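Local coordinates for alpha-glucosidase (Bacteroides thetaiotaomicron, PDB 5XFM), which probably hydrolyses beta-L-arabinopyranosides and alpha-galactosides as a bifunctional, calcium-containing member of glycoside hydrolase family 97, at residues 567-572 against 578-583. The protein carries 1 engineered substitution. Numbering follows the deposited sequence.
Sequences YVVLAR and WYLAAV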
ATOM      1  N   TYR A 567      -3.799  18.382   4.791  1.00 28.20           N
ATOM      2  CA  TYR A 567      -2.419  18.545   5.248  1.00 27.12           C
ATOM      3  C   TYR A 567      -1.969  17.322   6.020  1.00 23.69           C
ATOM      4  O   TYR A 567      -2.794  16.555   6.504  1.00 24.89           O
ATOM      5  CB  TYR A 567      -2.268  19.815   6.096  1.00 26.80           C
ATOM      6  CG  TYR A 567      -2.861  19.750   7.487  1.00 27.18           C
ATOM      7  CD1 TYR A 567      -4.232  19.870   7.687  1.00 27.84           C
ATOM      8  CD2 TYR A 567      -2.046  19.609   8.604  1.00 28.49           C
ATOM      9  CE1 TYR A 567      -4.776  19.826   8.961  1.00 28.15           C
ATOM     10  CE2 TYR A 567      -2.577  19.572   9.879  1.00 31.50           C
ATOM     11  CZ  TYR A 567      -3.945  19.675  10.052  1.00 32.94           C
ATOM     12  OH  TYR A 567      -4.480  19.634  11.317  1.00 33.63           O
ATOM     13  N   VAL A 568      -0.661  17.115   6.109  1.00 24.92           N
ATOM     14  CA  VAL A 568      -0.177  15.955   6.853  1.00 29.51           C
ATOM     15  C   VAL A 568       1.162  16.229   7.528  1.00 26.65           C
ATOM     16  O   VAL A 568       2.063  16.836   6.945  1.00 22.63           O
ATOM     17  CB  VAL A 568      -0.068  14.694   5.944  1.00 21.86           C
ATOM     18  CG1 VAL A 568       0.913  14.905   4.815  1.00 15.50           C
ATOM     19  CG2 VAL A 568       0.317  13.470   6.767  1.00 28.85           C
ATOM     20  N   VAL A 569       1.251  15.793   8.781  1.00 25.23           N
ATOM     21  CA  VAL A 569       2.433  15.954   9.621  1.00 30.39           C
ATOM     22  C   VAL A 569       2.767  14.654  10.340  1.00 31.70           C
ATOM     23  O   VAL A 569       2.010  14.221  11.224  1.00 28.61           O
ATOM     24  CB  VAL A 569       2.234  17.051  10.699  1.00 27.91           C
ATOM     25  CG1 VAL A 569       3.551  17.376  11.381  1.00 27.78           C
ATOM     26  CG2 VAL A 569       1.604  18.302  10.103  1.00 31.21           C
ATOM     27  N   LEU A 570       3.876  14.022   9.959  1.00 26.33           N
ATOM     28  CA  LEU A 570       4.287  12.789  10.630  1.00 32.34           C
ATOM     29  C   LEU A 570       5.792  12.721  10.883  1.00 31.91           C
ATOM     30  O   LEU A 570       6.590  13.316  10.152  1.00 25.04           O
ATOM     31  CB  LEU A 570       3.820  11.550   9.857  1.00 29.92           C
ATOM     32  CG  LEU A 570       4.232  11.215   8.429  1.00 28.19           C
ATOM     33  CD1 LEU A 570       5.582  10.495   8.354  1.00 30.64           C
ATOM     34  CD2 LEU A 570       3.141  10.358   7.825  1.00 26.68           C
ATOM     35  N   ALA A 571       6.161  11.995  11.936  1.00 29.45           N
ATOM     36  CA  ALA A 571       7.558  11.769  12.271  1.00 29.19           C
ATOM     37  C   ALA A 571       7.923  10.296  12.156  1.00 32.34           C
ATOM     38  O   ALA A 571       7.183   9.420  12.612  1.00 30.65           O
ATOM     39  CB  ALA A 571       7.858  12.279  13.670  1.00 30.39           C
ATOM     40  N   ARG A 572       9.073  10.042  11.539  1.00 32.58           N
ATOM     41  CA  ARG A 572       9.610   8.698  11.364  1.00 31.73           C
ATOM     42  C   ARG A 572      11.030   8.620  11.913  1.00 32.38           C
ATOM     43  O   ARG A 572      11.830   9.537  11.723  1.00 30.26           O
ATOM     44  CB  ARG A 572       9.594   8.291   9.885  1.00 33.46           C
ATOM     45  CG  ARG A 572       8.224   7.923   9.351  1.00 30.70           C
ATOM     46  CD  ARG A 572       8.269   7.523   7.877  1.00 28.13           C
ATOM     47  NE  ARG A 572       7.249   6.521   7.581  1.00 35.20           N
ATOM     48  CZ  ARG A 572       6.182   6.725   6.817  1.00 25.18           C
ATOM     49  NH1 ARG A 572       5.967   7.908   6.267  1.00 32.14           N
ATOM     50  NH2 ARG A 572       5.314   5.743   6.620  1.00 38.02           N
ATOM     51  N   TRP A 578      15.498  11.228  14.328  1.00 27.86           N
ATOM     52  CA  TRP A 578      14.099  11.528  14.033  1.00 30.25           C
ATOM     53  C   TRP A 578      13.950  12.507  12.876  1.00 36.56           C
ATOM     54  O   TRP A 578      14.668  13.517  12.786  1.00 33.50           O
ATOM     55  CB  TRP A 578      13.379  12.085  15.268  1.00 33.67           C
ATOM     56  CG  TRP A 578      12.839  11.025  16.193  1.00 34.38           C
ATOM     57  CD1 TRP A 578      13.400  10.584  17.356  1.00 39.24           C
ATOM     58  CD2 TRP A 578      11.626  10.273  16.024  1.00 33.17           C
ATOM     59  NE1 TRP A 578      12.614   9.605  17.921  1.00 34.39           N
ATOM     60  CE2 TRP A 578      11.521   9.396  17.122  1.00 35.32           C
ATOM     61  CE3 TRP A 578      10.623  10.256  15.049  1.00 30.62           C
ATOM     62  CZ2 TRP A 578      10.452   8.516  17.274  1.00 36.14           C
ATOM     63  CZ3 TRP A 578       9.568   9.381  15.200  1.00 32.37           C
ATOM     64  CH2 TRP A 578       9.487   8.524  16.305  1.00 37.78           C
ATOM     65  N   TYR A 579      13.016  12.169  11.987  1.00 35.12           N
ATOM     66  CA  TYR A 579      12.655  12.982  10.834  1.00 33.68           C
ATOM     67  C   TYR A 579      11.182  13.387  10.904  1.00 35.57           C
ATOM     68  O   TYR A 579      10.300  12.538  10.799  1.00 38.10           O
ATOM     69  CB  TYR A 579      12.901  12.216   9.529  1.00 31.53           C
ATOM     70  CG  TYR A 579      14.324  11.757   9.270  1.00 30.71           C
ATOM     71  CD1 TYR A 579      14.872  10.681   9.959  1.00 30.57           C
ATOM     72  CD2 TYR A 579      15.102  12.371   8.292  1.00 34.26           C
ATOM     73  CE1 TYR A 579      16.167  10.251   9.706  1.00 32.83           C
ATOM     74  CE2 TYR A 579      16.395  11.948   8.033  1.00 29.43           C
ATOM     75  CZ  TYR A 579      16.921  10.890   8.742  1.00 32.91           C
ATOM     76  OH  TYR A 579      18.203  10.470   8.484  1.00 38.02           O
ATOM     77  N   LEU A 580      10.903  14.674  11.067  1.00 33.34           N
ATOM     78  CA  LEU A 580       9.529  15.149  10.979  1.00 33.06           C
ATOM     79  C   LEU A 580       9.290  15.799   9.618  1.00 32.47           C
ATOM     80  O   LEU A 580      10.080  16.619   9.156  1.00 28.31           O
ATOM     81  CB  LEU A 580       9.201  16.130  12.106  1.00 31.53           C
ATOM     82  CG  LEU A 580       7.735  16.576  12.101  1.00 30.44           C
ATOM     83  CD1 LEU A 580       7.143  16.485  13.486  1.00 36.57           C
ATOM     84  CD2 LEU A 580       7.596  17.986  11.559  1.00 34.21           C
ATOM     85  N   ALA A 581       8.199  15.413   8.972  1.00 34.03           N
ATOM     86  CA  ALA A 581       7.866  15.952   7.668  1.00 28.04           C
ATOM     87  C   ALA A 581       6.418  16.406   7.654  1.00 27.72           C
ATOM     88  O   ALA A 581       5.534  15.728   8.195  1.00 22.26           O
ATOM     89  CB  ALA A 581       8.117  14.923   6.582  1.00 30.04           C
ATOM     90  N   ALA A 582       6.186  17.572   7.061  1.00 26.03           N
ATOM     91  CA  ALA A 582       4.829  18.091   6.949  1.00 27.65           C
ATOM     92  C   ALA A 582       4.614  18.767   5.611  1.00 28.30           C
ATOM     93  O   ALA A 582       5.518  19.422   5.096  1.00 32.64           O
ATOM     94  CB  ALA A 582       4.530  19.059   8.087  1.00 28.94           C
ATOM     95  N   VAL A 583       3.429  18.588   5.028  1.00 25.91           N
ATOM     96  CA  VAL A 583       3.060  19.360   3.841  1.00 23.70           C
ATOM     97  C   VAL A 583       1.622  19.869   3.908  1.00 24.19           C
ATOM     98  O   VAL A 583       0.768  19.312   4.630  1.00 24.78           O
ATOM     99  CB  VAL A 583       3.215  18.555   2.525  1.00 26.53           C
ATOM    100  CG1 VAL A 583       4.664  18.125   2.299  1.00 24.93           C
ATOM    101  CG2 VAL A 583       2.263  17.366   2.505  1.00 23.86           C
TER
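An antiparallel beta hairpin joins 567-572 to 578-583 through three hydrogen-bonded pairs, V568 with V583, L570 with A581 and R572 with Y579. The middle pair holds the straightest bond, A581 N to L570 O, with an N-H...O angle of 174°. At the pair nearer the turn, R572 N lies 2.9 Å from Y579 O and is tilted 21° from that carbonyl's plane. V568 and V583 lie side by side, CG1 meeting CG2 at 3.6 Å, on the face that also carries L570 and A581 and packs on helix 512-521. The hairpin supplies two inner strands of the C-terminal six-stranded antiparallel sheet, between strands 556-563 and 636-641. On its other face V569 sets CG2 3.6 Å from A582 CB, while its CG1, anti to the backbone N (chi1 -169°), approaches L580 CD2 at 4.1 Å. Toward the turn, the six-membered ring of W578 swings across to the opposite strand: CE3 lies 3.7 Å from A571 CB, and the A571 carbonyl meets the ring edge, O to CZ3 3.5 Å. An alanine in place of W578 would probably uncover the A571 methyl and carbonyl on that side. On the L570 face, R572 NH1 hydrogen-bonds the V520 and L521 carbonyls.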